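Side-chain contacts in homoserine dehydrogenase (Staphylococcus aureus M1064, PDB 4PG7), which catalyses the NAD(P)-dependent interconversion of aspartate semialdehyde and homoserine, a step of the aspartic acid pathway: residues Ile26-Leu31 with Ser36-Ile41; Glu86-Asp91 with Arg111-Asn116; Phe148-Ala153 with Leu324-Ala329; Asn393-Ile398 with Arg403-Ala408. All blocks are in the same frame, centred on the assembly; numbering follows the deposited sequence.

Contact 1: residues Ile26-Leu31 with Ser36-Ile41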
loop_
_atom_site.group_PDB
_atom_site.type_symbol
_atom_site.label_atom_id
_atom_site.label_comp_id
_atom_site.label_asym_id
_atom_site.label_seq_id
_atom_site.Cartn_x
_atom_site.Cartn_y
_atom_site.Cartn_z
ATOM N N ILE A 26 -21.525 8.137 -24.961
ATOM C CA ILE A 26 -20.884 6.880 -24.605
ATOM C C ILE A 26 -21.817 5.705 -24.856
ATOM O O ILE A 26 -23.041 5.861 -24.963
ATOM C CB ILE A 26 -20.380 6.885 -23.138
ATOM C CG1 ILE A 26 -21.517 6.698 -22.128
ATOM C CG2 ILE A 26 -19.640 8.178 -22.833
ATOM C CD1 ILE A 26 -21.019 6.487 -20.702
ATOM N N ALA A 27 -21.213 4.534 -24.956
ATOM C CA ALA A 27 -21.938 3.279 -24.985
ATOM C C ALA A 27 -21.373 2.305 -23.944
ATOM O O ALA A 27 -20.160 2.286 -23.677
ATOM C CB ALA A 27 -21.868 2.679 -26.366
ATOM N N LEU A 28 -22.266 1.506 -23.366
ATOM C CA LEU A 28 -21.888 0.440 -22.428
ATOM C C LEU A 28 -22.021 -0.902 -23.090
ATOM O O LEU A 28 -23.035 -1.169 -23.743
ATOM C CB LEU A 28 -22.795 0.414 -21.218
ATOM C CG LEU A 28 -22.217 1.019 -19.972
ATOM C CD1 LEU A 28 -22.233 2.529 -20.151
ATOM C CD2 LEU A 28 -23.016 0.559 -18.758
ATOM N N LEU A 29 -20.983 -1.729 -22.972
ATOM C CA LEU A 29 -21.057 -3.092 -23.459
ATOM C C LEU A 29 -21.239 -3.967 -22.233
ATOM O O LEU A 29 -20.275 -4.206 -21.494
ATOM C CB LEU A 29 -19.800 -3.473 -24.246
ATOM C CG LEU A 29 -19.380 -2.563 -25.397
ATOM C CD1 LEU A 29 -18.118 -3.101 -26.036
ATOM C CD2 LEU A 29 -20.488 -2.454 -26.440
ATOM N N GLY A 30 -22.477 -4.407 -22.008
ATOM C CA GLY A 30 -22.823 -5.240 -20.854
ATOM C C GLY A 30 -23.570 -4.475 -19.775
ATOM O O GLY A 30 -23.351 -3.285 -19.580
ATOM N N LEU A 31 -24.471 -5.164 -19.085
ATOM C CA LEU A 31 -25.277 -4.542 -18.051
ATOM C C LEU A 31 -25.523 -5.528 -16.895
ATOM O O LEU A 31 -26.661 -5.779 -16.505
ATOM C CB LEU A 31 -26.603 -4.039 -18.658
ATOM C CG LEU A 31 -27.240 -2.722 -18.250
ATOM C CD1 LEU A 31 -28.769 -2.835 -18.227
ATOM C CD2 LEU A 31 -26.702 -2.181 -16.961
ATOM N N SER A 36 -24.827 -2.061 -14.311
ATOM C CA SER A 36 -25.906 -1.366 -13.598
ATOM C C SER A 36 -25.361 -0.323 -12.648
ATOM O O SER A 36 -25.847 0.819 -12.610
ATOM C CB SER A 36 -26.763 -2.359 -12.836
ATOM O OG SER A 36 -27.231 -3.340 -13.733
ATOM N N GLY A 37 -24.318 -0.696 -11.901
ATOM C CA GLY A 37 -23.645 0.239 -11.014
ATOM C C GLY A 37 -23.058 1.434 -11.721
ATOM O O GLY A 37 -23.175 2.553 -11.236
ATOM N N VAL A 38 -22.435 1.214 -12.881
ATOM C CA VAL A 38 -21.905 2.328 -13.684
ATOM C C VAL A 38 -23.016 3.286 -14.085
ATOM O O VAL A 38 -22.854 4.504 -14.005
ATOM C CB VAL A 38 -21.164 1.836 -14.949
ATOM C CG1 VAL A 38 -20.862 2.989 -15.904
ATOM C CG2 VAL A 38 -19.856 1.135 -14.553
ATOM N N VAL A 39 -24.141 2.738 -14.512
ATOM C CA VAL A 39 -25.274 3.567 -14.935
ATOM C C VAL A 39 -25.762 4.411 -13.758
ATOM O O VAL A 39 -25.892 5.626 -13.884
ATOM C CB VAL A 39 -26.418 2.706 -15.506
ATOM C CG1 VAL A 39 -27.679 3.535 -15.715
ATOM C CG2 VAL A 39 -25.979 2.075 -16.832
ATOM N N LYS A 40 -26.000 3.764 -12.613
ATOM C CA LYS A 40 -26.493 4.460 -11.419
ATOM C C LYS A 40 -25.563 5.583 -10.985
ATOM O O LYS A 40 -26.011 6.690 -10.667
ATOM C CB LYS A 40 -26.680 3.478 -10.264
ATOM N N ILE A 41 -24.270 5.311 -11.011
ATOM C CA ILE A 41 -23.284 6.309 -10.617
ATOM C C ILE A 41 -23.299 7.512 -11.555
ATOM O O ILE A 41 -23.225 8.658 -11.102
ATOM C CB ILE A 41 -21.869 5.717 -10.542
ATOM C CG1 ILE A 41 -21.767 4.738 -9.362
ATOM C CG2 ILE A 41 -20.834 6.830 -10.388
ATOM C CD1 ILE A 41 -20.511 3.888 -9.368
#

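Contact 2: residues Glu86-Asp91 with Arg111-Asn116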
loop_
_atom_site.group_PDB
_atom_site.type_symbol
_atom_site.label_atom_id
_atom_site.label_comp_id
_atom_site.label_asym_id
_atom_site.label_seq_id
_atom_site.Cartn_x
_atom_site.Cartn_y
_atom_site.Cartn_z
ATOM N N GLU A 86 -24.064 -1.890 -34.134
ATOM C CA GLU A 86 -24.810 -0.662 -33.985
ATOM C C GLU A 86 -24.024 0.345 -33.148
ATOM O O GLU A 86 -24.116 1.560 -33.353
ATOM C CB GLU A 86 -26.173 -0.954 -33.353
ATOM C CG GLU A 86 -27.053 0.278 -33.200
ATOM C CD GLU A 86 -28.518 -0.053 -32.947
ATOM O OE1 GLU A 86 -28.831 -1.184 -32.511
ATOM O OE2 GLU A 86 -29.360 0.828 -33.222
ATOM N N ILE A 87 -23.247 -0.168 -32.202
ATOM C CA ILE A 87 -22.431 0.669 -31.361
ATOM C C ILE A 87 -21.105 0.977 -32.051
ATOM O O ILE A 87 -20.665 2.118 -32.058
ATOM C CB ILE A 87 -22.179 -0.006 -29.984
ATOM C CG1 ILE A 87 -23.463 -0.012 -29.170
ATOM C CG2 ILE A 87 -21.081 0.705 -29.225
ATOM C CD1 ILE A 87 -23.445 -0.960 -27.983
ATOM N N LEU A 88 -20.464 -0.040 -32.620
ATOM C CA LEU A 88 -19.142 0.146 -33.222
ATOM C C LEU A 88 -19.196 1.055 -34.460
ATOM O O LEU A 88 -18.212 1.714 -34.785
ATOM C CB LEU A 88 -18.499 -1.203 -33.573
ATOM C CG LEU A 88 -18.221 -2.136 -32.386
ATOM C CD1 LEU A 88 -17.786 -3.520 -32.848
ATOM C CD2 LEU A 88 -17.186 -1.536 -31.454
ATOM N N ASN A 89 -20.329 1.091 -35.142
ATOM C CA ASN A 89 -20.465 1.940 -36.324
ATOM C C ASN A 89 -21.017 3.332 -36.027
ATOM O O ASN A 89 -21.209 4.124 -36.957
ATOM C CB ASN A 89 -21.339 1.246 -37.376
ATOM C CG ASN A 89 -20.689 -0.008 -37.938
ATOM O OD1 ASN A 89 -19.482 -0.196 -37.826
ATOM N ND2 ASN A 89 -21.495 -0.888 -38.508
ATOM N N ASP A 90 -21.284 3.641 -34.758
ATOM C CA ASP A 90 -21.871 4.936 -34.417
ATOM C C ASP A 90 -20.764 5.972 -34.265
ATOM O O ASP A 90 -20.101 6.029 -33.220
ATOM C CB ASP A 90 -22.709 4.837 -33.136
ATOM C CG ASP A 90 -23.489 6.113 -32.841
ATOM O OD1 ASP A 90 -23.138 7.190 -33.384
ATOM O OD2 ASP A 90 -24.473 6.041 -32.080
ATOM N N ASP A 91 -20.583 6.802 -35.298
ATOM C CA ASP A 91 -19.484 7.778 -35.326
ATOM C C ASP A 91 -19.658 8.895 -34.311
ATOM O O ASP A 91 -18.701 9.607 -34.005
ATOM C CB ASP A 91 -19.350 8.415 -36.714
ATOM C CG ASP A 91 -18.955 7.436 -37.775
ATOM O OD1 ASP A 91 -19.521 7.510 -38.889
ATOM O OD2 ASP A 91 -18.064 6.610 -37.502
ATOM N N ARG A 111 -10.732 -3.790 -30.163
ATOM C CA ARG A 111 -9.807 -3.464 -31.259
ATOM C C ARG A 111 -10.502 -2.582 -32.299
ATOM O O ARG A 111 -9.940 -1.593 -32.779
ATOM C CB ARG A 111 -9.295 -4.740 -31.931
ATOM C CG ARG A 111 -8.380 -5.583 -31.042
ATOM C CD ARG A 111 -8.171 -6.999 -31.570
ATOM N NE ARG A 111 -6.960 -7.100 -32.376
ATOM C CZ ARG A 111 -6.896 -6.881 -33.686
ATOM N NH1 ARG A 111 -7.977 -6.560 -34.391
ATOM N NH2 ARG A 111 -5.733 -6.995 -34.307
ATOM N N THR A 112 -11.720 -2.957 -32.661
ATOM C CA THR A 112 -12.491 -2.177 -33.623
ATOM C C THR A 112 -12.754 -0.757 -33.100
ATOM O O THR A 112 -12.572 0.220 -33.833
ATOM C CB THR A 112 -13.802 -2.886 -33.971
ATOM O OG1 THR A 112 -13.499 -4.174 -34.518
ATOM C CG2 THR A 112 -14.611 -2.077 -34.980
ATOM N N ALA A 113 -13.177 -0.649 -31.847
ATOM C CA ALA A 113 -13.461 0.650 -31.238
ATOM C C ALA A 113 -12.248 1.576 -31.325
ATOM O O ALA A 113 -12.369 2.745 -31.729
ATOM C CB ALA A 113 -13.893 0.483 -29.788
ATOM N N LEU A 114 -11.082 1.039 -30.978
ATOM C CA LEU A 114 -9.843 1.806 -30.993
ATOM C C LEU A 114 -9.456 2.218 -32.418
ATOM O O LEU A 114 -9.024 3.358 -32.644
ATOM C CB LEU A 114 -8.707 1.019 -30.330
ATOM C CG LEU A 114 -8.879 0.718 -28.842
ATOM C CD1 LEU A 114 -7.916 -0.366 -28.390
ATOM C CD2 LEU A 114 -8.699 1.972 -27.994
ATOM N N LYS A 115 -9.625 1.300 -33.369
ATOM C CA LYS A 115 -9.380 1.593 -34.775
ATOM C C LYS A 115 -10.332 2.672 -35.286
ATOM O O LYS A 115 -9.974 3.455 -36.172
ATOM C CB LYS A 115 -9.496 0.326 -35.629
ATOM C CG LYS A 115 -8.292 -0.596 -35.503
ATOM C CD LYS A 115 -8.528 -1.943 -36.165
ATOM C CE LYS A 115 -7.254 -2.761 -36.148
ATOM N NZ LYS A 115 -7.361 -4.054 -36.876
ATOM N N ASN A 116 -11.534 2.719 -34.717
ATOM C CA ASN A 116 -12.504 3.772 -35.028
ATOM C C ASN A 116 -12.333 5.048 -34.189
ATOM O O ASN A 116 -13.212 5.911 -34.167
ATOM C CB ASN A 116 -13.920 3.221 -34.887
ATOM C CG ASN A 116 -14.211 2.121 -35.887
ATOM O OD1 ASN A 116 -13.398 1.827 -36.759
ATOM N ND2 ASN A 116 -15.367 1.500 -35.763
#

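Contact 3: residues Phe148-Ala153 with Leu324-Ala329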
loop_
_atom_site.group_PDB
_atom_site.type_symbol
_atom_site.label_atom_id
_atom_site.label_comp_id
_atom_site.label_asym_id
_atom_site.label_seq_id
_atom_site.Cartn_x
_atom_site.Cartn_y
_atom_site.Cartn_z
ATOM N N PHE A 148 -7.843 0.592 -18.069
ATOM C CA PHE A 148 -8.235 -0.713 -17.534
ATOM C C PHE A 148 -8.136 -0.832 -16.015
ATOM O O PHE A 148 -8.194 -1.943 -15.486
ATOM C CB PHE A 148 -7.450 -1.827 -18.229
ATOM C CG PHE A 148 -5.949 -1.664 -18.164
ATOM C CD1 PHE A 148 -5.208 -2.194 -17.104
ATOM C CD2 PHE A 148 -5.267 -1.011 -19.181
ATOM C CE1 PHE A 148 -3.813 -2.058 -17.059
ATOM C CE2 PHE A 148 -3.884 -0.875 -19.143
ATOM C CZ PHE A 148 -3.160 -1.397 -18.083
ATOM N N GLU A 149 -8.021 0.305 -15.320
ATOM C CA GLU A 149 -7.992 0.351 -13.845
ATOM C C GLU A 149 -9.047 -0.552 -13.204
ATOM O O GLU A 149 -8.741 -1.309 -12.289
ATOM C CB GLU A 149 -8.183 1.792 -13.336
ATOM N N ALA A 150 -10.281 -0.479 -13.689
ATOM C CA ALA A 150 -11.368 -1.271 -13.124
ATOM C C ALA A 150 -11.152 -2.771 -13.332
ATOM O O ALA A 150 -11.652 -3.585 -12.565
ATOM C CB ALA A 150 -12.703 -0.842 -13.717
ATOM N N SER A 151 -10.400 -3.126 -14.368
ATOM C CA SER A 151 -10.084 -4.519 -14.663
ATOM C C SER A 151 -9.197 -5.193 -13.589
ATOM O O SER A 151 -9.146 -6.422 -13.519
ATOM C CB SER A 151 -9.425 -4.605 -16.051
ATOM O OG SER A 151 -9.904 -5.703 -16.780
ATOM N N VAL A 152 -8.533 -4.392 -12.746
ATOM C CA VAL A 152 -7.712 -4.896 -11.617
ATOM C C VAL A 152 -8.225 -4.399 -10.248
ATOM O O VAL A 152 -8.778 -3.305 -10.153
ATOM C CB VAL A 152 -6.231 -4.481 -11.779
ATOM C CG1 VAL A 152 -5.780 -4.635 -13.232
ATOM C CG2 VAL A 152 -5.999 -3.043 -11.322
ATOM N N ALA A 153 -8.044 -5.199 -9.196
ATOM C CA ALA A 153 -8.363 -4.748 -7.816
ATOM C C ALA A 153 -7.134 -4.223 -7.065
ATOM O O ALA A 153 -6.106 -4.899 -7.005
ATOM C CB ALA A 153 -9.060 -5.840 -7.001
ATOM N N LEU A 324 -19.608 -2.102 -6.768
ATOM C CA LEU A 324 -19.703 -0.646 -6.681
ATOM C C LEU A 324 -18.332 -0.004 -6.804
ATOM O O LEU A 324 -18.194 1.082 -7.365
ATOM C CB LEU A 324 -20.342 -0.224 -5.353
ATOM N N ALA A 325 -17.324 -0.668 -6.252
ATOM C CA ALA A 325 -15.950 -0.192 -6.343
ATOM C C ALA A 325 -15.428 -0.291 -7.777
ATOM O O ALA A 325 -14.782 0.626 -8.264
ATOM C CB ALA A 325 -15.058 -0.989 -5.397
ATOM N N THR A 326 -15.705 -1.411 -8.437
ATOM C CA THR A 326 -15.362 -1.589 -9.841
ATOM C C THR A 326 -16.085 -0.536 -10.686
ATOM O O THR A 326 -15.463 0.137 -11.512
ATOM C CB THR A 326 -15.727 -2.999 -10.333
ATOM O OG1 THR A 326 -15.072 -3.964 -9.510
ATOM C CG2 THR A 326 -15.295 -3.210 -11.776
ATOM N N GLY A 327 -17.388 -0.367 -10.441
ATOM C CA GLY A 327 -18.185 0.637 -11.147
ATOM C C GLY A 327 -17.647 2.033 -10.902
ATOM O O GLY A 327 -17.557 2.854 -11.822
ATOM N N SER A 328 -17.287 2.307 -9.653
ATOM C CA SER A 328 -16.756 3.612 -9.284
ATOM C C SER A 328 -15.409 3.872 -9.975
ATOM O O SER A 328 -15.124 4.994 -10.394
ATOM C CB SER A 328 -16.616 3.703 -7.763
ATOM O OG SER A 328 -16.178 4.985 -7.393
ATOM N N ALA A 329 -14.596 2.829 -10.117
ATOM C CA ALA A 329 -13.317 2.960 -10.812
ATOM C C ALA A 329 -13.516 3.237 -12.313
ATOM O O ALA A 329 -12.800 4.052 -12.895
ATOM C CB ALA A 329 -12.461 1.721 -10.599
#

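Contact 4: residues Asn393-Ile398 with Arg403-Ala408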
loop_
_atom_site.group_PDB
_atom_site.type_symbol
_atom_site.label_atom_id
_atom_site.label_comp_id
_atom_site.label_asym_id
_atom_site.label_seq_id
_atom_site.Cartn_x
_atom_site.Cartn_y
_atom_site.Cartn_z
ATOM N N ASN A 393 20.690 -36.293 10.040
ATOM C CA ASN A 393 22.062 -36.608 9.681
ATOM C C ASN A 393 22.197 -37.003 8.230
ATOM O O ASN A 393 23.119 -36.536 7.559
ATOM C CB ASN A 393 22.618 -37.754 10.540
ATOM C CG ASN A 393 22.832 -37.349 11.984
ATOM O OD1 ASN A 393 23.017 -36.162 12.308
ATOM N ND2 ASN A 393 22.820 -38.335 12.869
ATOM N N GLU A 394 21.307 -37.873 7.740
ATOM C CA GLU A 394 21.364 -38.229 6.328
ATOM C C GLU A 394 21.191 -37.001 5.432
ATOM O O GLU A 394 21.907 -36.865 4.436
ATOM C CB GLU A 394 20.378 -39.321 5.898
ATOM C CG GLU A 394 20.585 -39.638 4.417
ATOM C CD GLU A 394 20.105 -41.012 3.993
ATOM O OE1 GLU A 394 19.106 -41.500 4.588
ATOM O OE2 GLU A 394 20.713 -41.583 3.044
ATOM N N LEU A 395 20.232 -36.129 5.758
ATOM C CA LEU A 395 20.032 -34.927 4.955
ATOM C C LEU A 395 21.266 -34.065 4.935
ATOM O O LEU A 395 21.625 -33.525 3.895
ATOM C CB LEU A 395 18.881 -34.056 5.455
ATOM C CG LEU A 395 17.442 -34.476 5.139
ATOM C CD1 LEU A 395 16.460 -33.461 5.705
ATOM C CD2 LEU A 395 17.266 -34.639 3.627
ATOM N N LYS A 396 21.888 -33.894 6.092
ATOM C CA LYS A 396 23.138 -33.124 6.178
ATOM C C LYS A 396 24.221 -33.698 5.276
ATOM O O LYS A 396 24.930 -32.954 4.613
ATOM C CB LYS A 396 23.648 -33.058 7.616
ATOM C CG LYS A 396 22.916 -32.024 8.445
ATOM C CD LYS A 396 22.841 -32.381 9.929
ATOM C CE LYS A 396 24.177 -32.396 10.651
ATOM N NZ LYS A 396 23.930 -32.210 12.116
ATOM N N ALA A 397 24.289 -35.016 5.190
ATOM C CA ALA A 397 25.272 -35.665 4.339
ATOM C C ALA A 397 24.937 -35.526 2.867
ATOM O O ALA A 397 25.831 -35.387 2.035
ATOM C CB ALA A 397 25.384 -37.137 4.696
ATOM N N ILE A 398 23.658 -35.553 2.520
ATOM C CA ILE A 398 23.317 -35.643 1.096
ATOM C C ILE A 398 23.089 -34.262 0.444
ATOM O O ILE A 398 23.321 -34.104 -0.752
ATOM C CB ILE A 398 22.133 -36.601 0.806
ATOM C CG1 ILE A 398 20.822 -36.046 1.331
ATOM C CG2 ILE A 398 22.385 -37.984 1.390
ATOM C CD1 ILE A 398 19.629 -36.681 0.657
ATOM N N ARG A 403 22.318 -22.917 3.952
ATOM C CA ARG A 403 22.471 -22.002 5.075
ATOM C C ARG A 403 21.992 -22.641 6.388
ATOM O O ARG A 403 22.672 -22.556 7.405
ATOM C CB ARG A 403 21.720 -20.712 4.770
ATOM N N SER A 404 20.847 -23.315 6.382
ATOM C CA SER A 404 20.384 -23.995 7.601
ATOM C C SER A 404 19.400 -25.112 7.274
ATOM O O SER A 404 18.782 -25.110 6.209
ATOM C CB SER A 404 19.713 -23.006 8.540
ATOM O OG SER A 404 18.530 -22.500 7.941
ATOM N N LEU A 405 19.249 -26.011 8.244
ATOM C CA LEU A 405 18.377 -27.165 8.160
ATOM C C LEU A 405 17.715 -27.393 9.498
ATOM O O LEU A 405 18.384 -27.448 10.519
ATOM C CB LEU A 405 19.201 -28.383 7.819
ATOM C CG LEU A 405 18.557 -29.767 7.946
ATOM C CD1 LEU A 405 17.433 -29.976 6.946
ATOM C CD2 LEU A 405 19.649 -30.793 7.763
ATOM N N ARG A 406 16.394 -27.499 9.498
ATOM C CA ARG A 406 15.673 -27.917 10.686
ATOM C C ARG A 406 14.673 -28.993 10.294
ATOM O O ARG A 406 14.082 -28.926 9.211
ATOM C CB ARG A 406 14.987 -26.721 11.304
ATOM C CG ARG A 406 15.976 -25.596 11.595
ATOM C CD ARG A 406 15.249 -24.293 11.806
ATOM N NE ARG A 406 14.478 -24.405 13.019
ATOM C CZ ARG A 406 13.240 -23.974 13.165
ATOM N NH1 ARG A 406 12.597 -23.401 12.149
ATOM N NH2 ARG A 406 12.657 -24.161 14.330
ATOM N N VAL A 407 14.501 -29.978 11.168
ATOM C CA VAL A 407 13.608 -31.077 10.916
ATOM C C VAL A 407 12.540 -31.132 12.000
ATOM O O VAL A 407 12.744 -30.646 13.110
ATOM C CB VAL A 407 14.378 -32.413 10.812
ATOM C CG1 VAL A 407 15.378 -32.358 9.668
ATOM C CG2 VAL A 407 15.099 -32.751 12.101
ATOM N N ALA A 408 11.398 -31.710 11.671
ATOM C CA ALA A 408 10.298 -31.841 12.604
ATOM C C ALA A 408 9.537 -33.132 12.327
ATOM O O ALA A 408 9.511 -33.611 11.179
ATOM C CB ALA A 408 9.340 -30.684 12.455
#

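Contact 1: residues Ile26-Leu31 with Ser36-Ile41
Leu28 and Val39 meet beneath the first turn of a Rossmann-type beta-alpha-beta unit, where strand 22-29 runs through a tight loop into helix 33-53. Gly30, the first glycine of what looks like a GxGxxG dinucleotide-binding sequence, stands at this turn with a positive phi of 105°, which would press a CB against the preceding carbonyl oxygen. The contact illustrates how apolar residues of the strand pack on the first turns of the helix. Leu28 points from the strand at the helix, and its CD2 comes to 3.8 Å from Val39 CG2, the two side chains running obliquely past each other. The same methyl lies 4.3 Å from Val38 CG1, so one branch of the leucine serves two successive helical residues. With CG1 of Val39 anti to the backbone N (chi1 170°), CG2 lies beside that N and is the branch that meets Leu28. All three residues are buried, and Val38 also packs on Val330 of helix 323-339.

Toward solvent the character changes. Leu31 and Ser36, both partly exposed, meet through the leucine CD2, which also lies 4.3 Å from Val39 CG2 and thus bridges the two zones. Leu31 leans on Ile62 and Ile75 as well. Its side-chain torsions depart from staggered values. Ser36 makes no polar bond to the strand segment; its hydroxyl bonds Gly32 O, just ahead of the helix, leaving OG 3.5 Å from Leu31 CD2.

Contact 2: residues Glu86-Asp91 with Arg111-Asn116
Leu88 and Ala113 hold the nearest CA atoms of segments 86-91 and 111-116, 6.0 Å apart, where two helices of the Rossmann-type nucleotide-binding domain meet. Helix 84-88 leads from edge strand 80-81 back toward strand 95-98, and helix 106-115 joins that strand to 119-122, so successive connections of the parallel sheet pack side by side.

One leucine does most of the work. Leu88 CB already lies 4.2 Å from Thr112 CG2. CG stands beside the backbone N (chi1 -63°), and from there the two methyls divide the neighbouring helix between them. CD1 reaches 4.1 Å from Thr112 CG2, and the two side chains cross at about a right angle. CD2 turns to the next residue, 4.1 Å from Ala113 N and 4.2 Å from Ala113 CB. In the threonine, CG2 is anti to the backbone N and faces the leucine, while OG1, beside that N, bonds Asp108 O. On a neighbouring face of helix 84-88, Ile87 packs on Ala27 and Leu29 of the central strand 22-29.

The polar part lies at the helix ends. Asn116, the first residue to leave helical geometry, sends ND2 to Leu88 O at 3.0 Å. The N-H to acceptor angle of 135° makes this a weak, bent bond. It nevertheless places an amide donor at the carbonyl of the last helical residue of 84-88, although any dipole effect of so short a helix would be small. The result is a mainly apolar seam with one weak hydrogen bond between the two helix termini.

Contact 3: residues Phe148-Ala153 with Leu324-Ala329
The short 3-10 turn 149-151, which follows the last strand of the nucleotide-binding sheet, rests on helix 323-339 through Ala150, packed against Thr326 and Ala329. These two partners are three residues apart and share one side of the helix. The CA atoms of Ala150 and Thr326 are only 5.2 Å apart, an example of how the small side chain of one alanine, here Ala150, lets backbones come near.

Ala150 CB points at the helix and is met from two places. It lies 4.0 Å from Ala329 CB, a meeting of two methyls, and equally far from Thr326 CG2. Beside the latter it also approaches the backbone, 3.7 Å from Thr326 O. The packing is reciprocal, since Thr326 CG2 lies 3.7 Å from Ala150 O. That methyl is available because CG2 is anti to the Thr326 backbone N, while OG1, at chi1 -57°, sits beside that N and bonds Gly322 O. The hydroxyl is thus used on the residue just ahead of the helix, and the carbon face of the threonine is left for the turn. Ala150 O takes a hydrogen bond from Lys125 NZ, so the oxygen at this apolar junction has a polar partner.

An acetate, probably from the crystallisation liquor, lies about 6 Å from the Thr326 side chain. Around the contact, Ala123 touches both Ala150 and Thr326, and Val330, one residue past Ala329, also touches Ala150. Phe148, just before the turn, packs between helix 129-141 and helix 220-234, so the contact lies where the parallel sheet's end adjoins helices of both the nucleotide-binding and the following region.

Contact 4: residues Asn393-Ile398 with Arg403-Ala408
Leu395 and Leu405 join helix 388-398 to strand 404-411 in the C-terminal ACT domain, whose beta-alpha-beta-beta-alpha-beta order places helices over one face of an antiparallel sheet. The short segments run nearly antiparallel, at 152°, with axes 9.8 Å apart, a spacing that two layers of side chain can fill.

Backbone bonding holds the strand to 414-422, where Arg403 and Ser404 pair with the single residue Val420, a classic beta bulge.

Another kind of contact uses the aliphatic part of a charged residue. Lys396 runs obliquely past Leu405, its CG 3.6 Å from Leu405 CD2. The chain bends at chi3 (66°) beyond this point; the residue is exposed.

Apolar packing carries the contact. The leucines cross at about a right angle and meet by methyls, Leu395 CD1 lying 3.8 Å from Leu405 CD1. The same Leu395 CD1 lies 4.3 Å from Val407 CG1, two residues along the strand on the same face. Leu395 also touches Ala417 and Ile430, which carry the core on to the neighbouring strand and to helix 427-432. Leu405 holds its CG anti to the backbone N (chi1 168°), and its CD2 reaches 4.1 Å from Leu395 CB.

How the contacts relate
Contacts 1, 2 and 3 cluster in the nucleotide-binding part, while contact 4 lies across the chain's centre in the ACT domain, about 48 Å from contact 3 and about 64 Å from contact 2 between centres. Contacts 1 and 2 are centred about 17 Å apart and joined by Ala27 CB against Ile87 CG2 at 3.6 Å. Contacts 1 and 3 are nearer, about 13 Å between centres, with Val38 CG2 3.8 Å from Gly327 CA; helix 323-339 therefore packs on both the first Rossmann helix and the 3-10 turn after the sheet's edge strand. The lysine pocket combines Arg246, Gly250 and Thr252 with Asp438 and Lys439, the last two on strand 436-444, in the sheet that also contains the strand of contact 4.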